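Local coordinates for glutathione transferase (Lolium rigidum, PDB 6ZB6), which probably conjugates glutathione to electrophilic xenobiotics, as a phi class glutathione transferase of a group tied to multiple-herbicide resistance, at residues 56-61 and 69-74; 111-116 and 141-146. All coordinates share one frame; numbering follows the deposited sequence.

Interaction 1: 56-61 and 69-74; sequences PAFQDG and RAISKY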
ATOM      1  N   PRO A  56       1.879   9.808  -4.992  1.00 20.20           N
ATOM      2  CA  PRO A  56       0.892  10.877  -4.834  1.00 14.40           C
ATOM      3  C   PRO A  56       1.497  12.215  -4.446  1.00 18.34           C
ATOM      4  O   PRO A  56       2.614  12.255  -3.926  1.00 22.00           O
ATOM      5  CB  PRO A  56       0.027  10.374  -3.680  1.00 15.27           C
ATOM      6  CG  PRO A  56       1.006   9.643  -2.812  1.00 15.77           C
ATOM      7  CD  PRO A  56       1.899   8.907  -3.826  1.00 16.97           C
ATOM      8  N   ALA A  57       0.756  13.287  -4.688  1.00 17.40           N
ATOM      9  CA  ALA A  57       0.878  14.493  -3.868  1.00 21.65           C
ATOM     10  C   ALA A  57      -0.459  14.703  -3.170  1.00 20.19           C
ATOM     11  O   ALA A  57      -1.426  13.993  -3.425  1.00 17.26           O
ATOM     12  CB  ALA A  57       1.278  15.709  -4.706  1.00 23.35           C
ATOM     13  N   PHE A  58      -0.537  15.706  -2.306  1.00 18.95           N
ATOM     14  CA  PHE A  58      -1.702  15.823  -1.446  1.00 17.08           C
ATOM     15  C   PHE A  58      -1.888  17.282  -1.073  1.00 23.53           C
ATOM     16  O   PHE A  58      -0.909  17.982  -0.817  1.00 22.14           O
ATOM     17  CB  PHE A  58      -1.516  14.949  -0.199  1.00 17.15           C
ATOM     18  CG  PHE A  58      -2.559  15.141   0.865  1.00 21.88           C
ATOM     19  CD1 PHE A  58      -2.385  16.090   1.875  1.00 22.38           C
ATOM     20  CD2 PHE A  58      -3.690  14.350   0.884  1.00 24.66           C
ATOM     21  CE1 PHE A  58      -3.348  16.260   2.858  1.00 21.23           C
ATOM     22  CE2 PHE A  58      -4.651  14.494   1.878  1.00 26.23           C
ATOM     23  CZ  PHE A  58      -4.480  15.438   2.867  1.00 21.75           C
ATOM     24  N   GLN A  59      -3.140  17.735  -1.029  1.00 23.08           N
ATOM     25  CA  GLN A  59      -3.422  19.107  -0.612  1.00 23.24           C
ATOM     26  C   GLN A  59      -4.574  19.123   0.384  1.00 25.59           C
ATOM     27  O   GLN A  59      -5.616  18.495   0.163  1.00 23.56           O
ATOM     28  CB  GLN A  59      -3.749  20.001  -1.810  1.00 21.43           C
ATOM     29  CG  GLN A  59      -3.863  21.488  -1.452  1.00 26.14           C
ATOM     30  CD  GLN A  59      -4.350  22.325  -2.617  1.00 34.46           C
ATOM     31  OE1 GLN A  59      -4.472  21.833  -3.743  1.00 33.53           O
ATOM     32  NE2 GLN A  59      -4.629  23.603  -2.357  1.00 35.83           N
ATOM     33  N   ASP A  60      -4.363  19.820   1.491  1.00 23.10           N
ATOM     34  CA  ASP A  60      -5.404  20.125   2.465  1.00 20.38           C
ATOM     35  C   ASP A  60      -5.330  21.635   2.660  1.00 29.79           C
ATOM     36  O   ASP A  60      -4.493  22.108   3.428  1.00 21.60           O
ATOM     37  CB  ASP A  60      -5.166  19.382   3.772  1.00 23.82           C
ATOM     38  CG  ASP A  60      -6.244  19.656   4.802  1.00 28.83           C
ATOM     39  OD1 ASP A  60      -7.217  20.361   4.470  1.00 25.95           O
ATOM     40  OD2 ASP A  60      -6.125  19.145   5.936  1.00 28.81           O
ATOM     41  N   GLY A  61      -6.180  22.383   1.962  1.00 31.26           N
ATOM     42  CA  GLY A  61      -6.117  23.833   2.054  1.00 38.09           C
ATOM     43  C   GLY A  61      -4.812  24.350   1.494  1.00 34.31           C
ATOM     44  O   GLY A  61      -4.492  24.096   0.330  1.00 32.54           O
ATOM     45  N   ARG A  69       3.298   7.546   2.868  1.00 14.44           N
ATOM     46  CA  ARG A  69       3.136   7.223   4.285  1.00 16.05           C
ATOM     47  C   ARG A  69       3.008   8.470   5.142  1.00 21.81           C
ATOM     48  O   ARG A  69       2.288   8.445   6.153  1.00 19.82           O
ATOM     49  CB  ARG A  69       4.297   6.366   4.789  1.00 18.87           C
ATOM     50  CG  ARG A  69       4.292   4.947   4.194  1.00 18.18           C
ATOM     51  CD  ARG A  69       5.541   4.193   4.624  1.00 20.89           C
ATOM     52  NE  ARG A  69       5.646   2.881   3.966  1.00 22.94           N
ATOM     53  CZ  ARG A  69       6.091   2.683   2.730  1.00 19.85           C
ATOM     54  NH1 ARG A  69       6.452   3.707   1.982  1.00 20.43           N
ATOM     55  NH2 ARG A  69       6.157   1.444   2.230  1.00 19.16           N
ATOM     56  N   ALA A  70       3.701   9.555   4.772  1.00 22.98           N
ATOM     57  CA  ALA A  70       3.534  10.819   5.490  1.00 19.43           C
ATOM     58  C   ALA A  70       2.123  11.367   5.316  1.00 14.61           C
ATOM     59  O   ALA A  70       1.481  11.790   6.289  1.00 21.64           O
ATOM     60  CB  ALA A  70       4.564  11.851   5.018  1.00 16.67           C
ATOM     61  N   ILE A  71       1.640  11.404   4.068  1.00 16.02           N
ATOM     62  CA  ILE A  71       0.258  11.806   3.818  1.00 20.79           C
ATOM     63  C   ILE A  71      -0.702  10.967   4.651  1.00 22.28           C
ATOM     64  O   ILE A  71      -1.643  11.489   5.263  1.00 15.79           O
ATOM     65  CB  ILE A  71      -0.078  11.696   2.320  1.00 22.09           C
ATOM     66  CG1 ILE A  71       0.809  12.614   1.464  1.00 21.37           C
ATOM     67  CG2 ILE A  71      -1.560  12.000   2.109  1.00 19.08           C
ATOM     68  CD1 ILE A  71       0.815  12.212  -0.032  1.00 18.47           C
ATOM     69  N   SER A  72      -0.493   9.640   4.667  1.00 22.16           N
ATOM     70  CA  SER A  72      -1.439   8.757   5.334  1.00 22.74           C
ATOM     71  C   SER A  72      -1.497   9.026   6.831  1.00 20.92           C
ATOM     72  O   SER A  72      -2.583   9.030   7.421  1.00 20.95           O
ATOM     73  CB  SER A  72      -1.069   7.292   5.079  1.00 20.05           C
ATOM     74  OG  SER A  72      -1.169   6.977   3.699  1.00 16.94           O
ATOM     75  N   LYS A  73      -0.341   9.227   7.471  1.00 22.31           N
ATOM     76  CA  LYS A  73      -0.362   9.508   8.904  1.00 22.89           C
ATOM     77  C   LYS A  73      -1.029  10.847   9.194  1.00 19.46           C
ATOM     78  O   LYS A  73      -1.735  10.989  10.202  1.00 22.09           O
ATOM     79  CB  LYS A  73       1.056   9.454   9.481  1.00 24.04           C
ATOM     80  CG  LYS A  73       1.590   8.019   9.557  1.00 20.58           C
ATOM     81  CD  LYS A  73       2.886   7.923  10.365  1.00 21.17           C
ATOM     82  CE  LYS A  73       4.053   8.498   9.559  1.00 24.75           C
ATOM     83  NZ  LYS A  73       5.396   8.177  10.145  1.00 26.81           N
ATOM     84  N   TYR A  74      -0.838  11.839   8.319  1.00 19.75           N
ATOM     85  CA  TYR A  74      -1.536  13.110   8.508  1.00 15.96           C
ATOM     86  C   TYR A  74      -3.047  12.913   8.450  1.00 22.63           C
ATOM     87  O   TYR A  74      -3.793  13.487   9.250  1.00 19.52           O
ATOM     88  CB  TYR A  74      -1.090  14.115   7.447  1.00 21.34           C
ATOM     89  CG  TYR A  74      -1.896  15.394   7.449  1.00 22.84           C
ATOM     90  CD1 TYR A  74      -1.558  16.446   8.303  1.00 22.67           C
ATOM     91  CD2 TYR A  74      -2.996  15.555   6.610  1.00 23.05           C
ATOM     92  CE1 TYR A  74      -2.290  17.613   8.317  1.00 20.94           C
ATOM     93  CE2 TYR A  74      -3.740  16.732   6.618  1.00 20.67           C
ATOM     94  CZ  TYR A  74      -3.373  17.756   7.467  1.00 26.47           C
ATOM     95  OH  TYR A  74      -4.095  18.924   7.483  1.00 27.97           O
TER
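Ile71, Phe58 and Tyr74 form a helix-on-sheet contact in the thioredoxin-like N-terminal domain of the glutathione transferase fold, where helix 68-78 packs against strand 57-60 of the four-stranded mixed sheet. Strand 57-60 lies between strands 4-7 and 63-66 and runs antiparallel to both; after the hairpin with 63-66 the chain turns into the helix, whose short axis passes 9.2 Å from that of the strand at a shallow angle. Ile71 makes the largest share of the contact. Its CG2 methyl sits over one face of the Phe58 ring, 3.4 Å from CD2, while CD1, at the end of the other branch, reaches back along the strand to Phe58 CB and to Pro56 CG, the latter at 3.8 Å. With chi1 of -61°, CG2 is anti to the backbone N, while CG1 lies beside that N and anti to the carbonyl carbon. Val18 of helix 13-24 also touches Ile71, and Leu65 and Val4 of the flanking strands touch Phe58, so the hydrophobic layer continues beyond the pair. Pro56, which follows a cis peptide bond as in the cis-proline of thioredoxin-like folds, contacts the bound S-(p-nitrobenzyl)glutathione. Farther along, the rings of Phe58 and Tyr74 meet obliquely, their planes at 68°. The phenol of Tyr74 reaches past Phe58 to Asp60 at the end of the strand, a carboxylate whose OD2 forms a salt bridge with Lys78 NZ, one turn on in the helix. Tyr74 OH donates a 2.6 Å hydrogen bond to the same Asp60 OD2, approaching on the anti side and 30° out of the carboxylate plane.

Interaction 2: 111-116 and 141-146; sequences PALSPI and EKLKKV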
ATOM      1  N   PRO A 111      10.575  -4.444  -0.380  1.00 24.33           N
ATOM      2  CA  PRO A 111      11.715  -4.644  -1.292  1.00 25.15           C
ATOM      3  C   PRO A 111      11.828  -6.060  -1.831  1.00 28.41           C
ATOM      4  O   PRO A 111      12.404  -6.256  -2.909  1.00 25.68           O
ATOM      5  CB  PRO A 111      12.924  -4.263  -0.429  1.00 26.92           C
ATOM      6  CG  PRO A 111      12.377  -3.201   0.461  1.00 23.48           C
ATOM      7  CD  PRO A 111      10.999  -3.711   0.836  1.00 18.70           C
ATOM      8  N   ALA A 112      11.290  -7.054  -1.136  1.00 20.06           N
ATOM      9  CA  ALA A 112      11.312  -8.407  -1.673  1.00 25.00           C
ATOM     10  C   ALA A 112      10.149  -8.682  -2.617  1.00 22.97           C
ATOM     11  O   ALA A 112      10.315  -9.419  -3.601  1.00 26.11           O
ATOM     12  CB  ALA A 112      11.306  -9.422  -0.529  1.00 21.49           C
ATOM     13  N   LEU A 113       8.976  -8.105  -2.345  1.00 20.32           N
ATOM     14  CA  LEU A 113       7.770  -8.393  -3.122  1.00 19.87           C
ATOM     15  C   LEU A 113       7.618  -7.455  -4.313  1.00 21.97           C
ATOM     16  O   LEU A 113       7.298  -7.895  -5.420  1.00 20.60           O
ATOM     17  CB  LEU A 113       6.534  -8.312  -2.207  1.00 21.98           C
ATOM     18  CG  LEU A 113       5.138  -8.471  -2.817  1.00 24.74           C
ATOM     19  CD1 LEU A 113       4.236  -9.317  -1.914  1.00 23.77           C
ATOM     20  CD2 LEU A 113       4.502  -7.104  -3.103  1.00 20.45           C
ATOM     21  N   SER A 114       7.882  -6.165  -4.114  1.00 22.65           N
ATOM     22  CA  SER A 114       7.737  -5.188  -5.189  1.00 19.79           C
ATOM     23  C   SER A 114       8.440  -5.555  -6.496  1.00 20.02           C
ATOM     24  O   SER A 114       7.836  -5.342  -7.563  1.00 26.50           O
ATOM     25  CB  SER A 114       8.233  -3.815  -4.683  1.00 25.88           C
ATOM     26  OG  SER A 114       8.064  -2.835  -5.678  1.00 38.24           O
ATOM     27  N   PRO A 115       9.670  -6.086  -6.510  1.00 24.04           N
ATOM     28  CA  PRO A 115      10.288  -6.409  -7.806  1.00 24.39           C
ATOM     29  C   PRO A 115       9.493  -7.404  -8.616  1.00 29.39           C
ATOM     30  O   PRO A 115       9.476  -7.314  -9.854  1.00 25.66           O
ATOM     31  CB  PRO A 115      11.656  -6.977  -7.409  1.00 34.16           C
ATOM     32  CG  PRO A 115      11.951  -6.316  -6.115  1.00 30.34           C
ATOM     33  CD  PRO A 115      10.622  -6.306  -5.408  1.00 26.58           C
ATOM     34  N   ILE A 116       8.816  -8.346  -7.955  1.00 27.49           N
ATOM     35  CA  ILE A 116       8.000  -9.309  -8.685  1.00 23.36           C
ATOM     36  C   ILE A 116       6.827  -8.611  -9.356  1.00 27.54           C
ATOM     37  O   ILE A 116       6.479  -8.923 -10.500  1.00 30.92           O
ATOM     38  CB  ILE A 116       7.543 -10.442  -7.749  1.00 27.17           C
ATOM     39  CG1 ILE A 116       8.767 -11.141  -7.144  1.00 27.81           C
ATOM     40  CG2 ILE A 116       6.686 -11.472  -8.523  1.00 22.33           C
ATOM     41  CD1 ILE A 116       8.501 -11.849  -5.834  1.00 30.23           C
ATOM     42  N   GLU A 141      12.950 -15.895  -3.887  1.00 26.35           N
ATOM     43  CA  GLU A 141      13.649 -16.585  -2.812  1.00 35.22           C
ATOM     44  C   GLU A 141      13.775 -15.693  -1.587  1.00 31.84           C
ATOM     45  O   GLU A 141      13.641 -16.166  -0.450  1.00 28.50           O
ATOM     46  CB  GLU A 141      15.014 -17.071  -3.294  1.00 38.08           C
ATOM     47  CG  GLU A 141      14.921 -18.295  -4.236  1.00 48.91           C
ATOM     48  CD  GLU A 141      13.893 -19.359  -3.790  1.00 50.08           C
ATOM     49  OE1 GLU A 141      14.106 -19.996  -2.731  1.00 45.75           O
ATOM     50  OE2 GLU A 141      12.884 -19.570  -4.512  1.00 38.94           O
ATOM     51  N   LYS A 142      14.006 -14.392  -1.794  1.00 26.97           N
ATOM     52  CA  LYS A 142      14.017 -13.471  -0.665  1.00 23.24           C
ATOM     53  C   LYS A 142      12.635 -13.352  -0.039  1.00 24.35           C
ATOM     54  O   LYS A 142      12.507 -13.338   1.190  1.00 25.42           O
ATOM     55  CB  LYS A 142      14.523 -12.097  -1.115  1.00 27.25           C
ATOM     56  CG  LYS A 142      16.041 -12.036  -1.265  1.00 44.55           C
ATOM     57  CD  LYS A 142      16.452 -11.133  -2.411  1.00 55.56           C
ATOM     58  CE  LYS A 142      17.434 -10.070  -1.955  1.00 59.38           C
ATOM     59  NZ  LYS A 142      17.795  -9.139  -3.065  1.00 62.43           N
ATOM     60  N   LEU A 143      11.587 -13.267  -0.865  1.00 23.54           N
ATOM     61  CA  LEU A 143      10.235 -13.122  -0.326  1.00 22.62           C
ATOM     62  C   LEU A 143       9.838 -14.334   0.508  1.00 21.99           C
ATOM     63  O   LEU A 143       9.230 -14.193   1.580  1.00 21.39           O
ATOM     64  CB  LEU A 143       9.233 -12.896  -1.462  1.00 23.43           C
ATOM     65  CG  LEU A 143       7.779 -12.655  -1.049  1.00 25.25           C
ATOM     66  CD1 LEU A 143       7.664 -11.421  -0.132  1.00 22.78           C
ATOM     67  CD2 LEU A 143       6.921 -12.472  -2.288  1.00 22.78           C
ATOM     68  N   LYS A 144      10.154 -15.540   0.023  1.00 25.09           N
ATOM     69  CA  LYS A 144       9.830 -16.746   0.780  1.00 22.85           C
ATOM     70  C   LYS A 144      10.440 -16.696   2.175  1.00 24.26           C
ATOM     71  O   LYS A 144       9.783 -17.057   3.161  1.00 26.45           O
ATOM     72  CB  LYS A 144      10.310 -17.992   0.034  1.00 23.70           C
ATOM     73  CG  LYS A 144       9.456 -18.396  -1.168  1.00 24.74           C
ATOM     74  CD  LYS A 144      10.168 -19.475  -1.988  1.00 22.74           C
ATOM     75  CE  LYS A 144       9.395 -19.812  -3.257  1.00 28.41           C
ATOM     76  NZ  LYS A 144      10.169 -20.746  -4.135  1.00 29.67           N
ATOM     77  N   LYS A 145      11.688 -16.226   2.283  1.00 23.90           N
ATOM     78  CA  LYS A 145      12.313 -16.125   3.600  1.00 27.43           C
ATOM     79  C   LYS A 145      11.580 -15.116   4.474  1.00 26.18           C
ATOM     80  O   LYS A 145      11.345 -15.368   5.661  1.00 27.95           O
ATOM     81  CB  LYS A 145      13.790 -15.747   3.467  1.00 33.45           C
ATOM     82  CG  LYS A 145      14.670 -16.830   2.843  1.00 35.86           C
ATOM     83  CD  LYS A 145      14.436 -18.196   3.478  1.00 45.63           C
ATOM     84  CE  LYS A 145      15.135 -19.311   2.692  1.00 48.95           C
ATOM     85  NZ  LYS A 145      14.384 -20.611   2.724  1.00 45.49           N
ATOM     86  N   VAL A 146      11.208 -13.973   3.902  1.00 26.29           N
ATOM     87  CA  VAL A 146      10.386 -13.002   4.627  1.00 24.90           C
ATOM     88  C   VAL A 146       9.083 -13.652   5.084  1.00 24.00           C
ATOM     89  O   VAL A 146       8.661 -13.509   6.239  1.00 22.24           O
ATOM     90  CB  VAL A 146      10.116 -11.769   3.742  1.00 22.02           C
ATOM     91  CG1 VAL A 146       9.118 -10.814   4.421  1.00 20.75           C
ATOM     92  CG2 VAL A 146      11.408 -11.054   3.416  1.00 23.71           C
TER
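Leu143 is the main bump of this helix-helix contact, its isobutyl group filling the hollow between Ala112, Leu113 and Ile116. Helices 92-127 and 133-156 follow each other in the all-helical C-terminal domain and run in generally opposed directions here, their short axes 8.4 Å apart and inclined at 139°. Small Ala112 permits the close approach: its CB fits against the backbone of helix 133-156, 3.9 Å from Leu143 CA, and the two CA atoms are 5.0 Å apart. In Leu143, chi1 of -177° carries CG toward 111-116, and the two methyls then part. CD1 rests 3.9 Å from Leu113 CB, whereas CD2 is shared by Leu113 CD1 and Ile116 CD1, lying 3.9 Å from Ile116 CD1. On the next turn Val146 CG2 reaches Ala112 CB at 4.3 Å, so the alanine methyl sits in a shallow hollow bounded by Lys142, Leu143 and Val146. Phe179 of helix 173-179 touches both Leu113 and Ile116, and Leu187 adds to the cover of Leu143. Everything that meets across the two segments is aliphatic or backbone carbon and nitrogen in van der Waals contact, which implies that this segment pair is held by complementary shape and buried hydrocarbon rather than by directional polar bonds.

Overall arrangement
Interactions 1 and 2 belong to the two domains of the transferase and lie on opposite sides of the chain's centre, with their own centres 28 Å apart. They do not touch, although their nearest atoms come within about 7 Å. Helix 68-78 of interaction 1 is followed in the chain by helix 92-127, which carries 111-116, so the two contacts occur in series. Their relation to the ligand differs: the Pro56 side chain is about 4 Å from the bound S-(p-nitrobenzyl)glutathione, whereas that of Leu113 is about 11 Å away. Interaction 1 therefore adjoins the pocket directly, while interaction 2 lies farther from the ligand, with a sodium ion about 6 Å from the Val146 side chain.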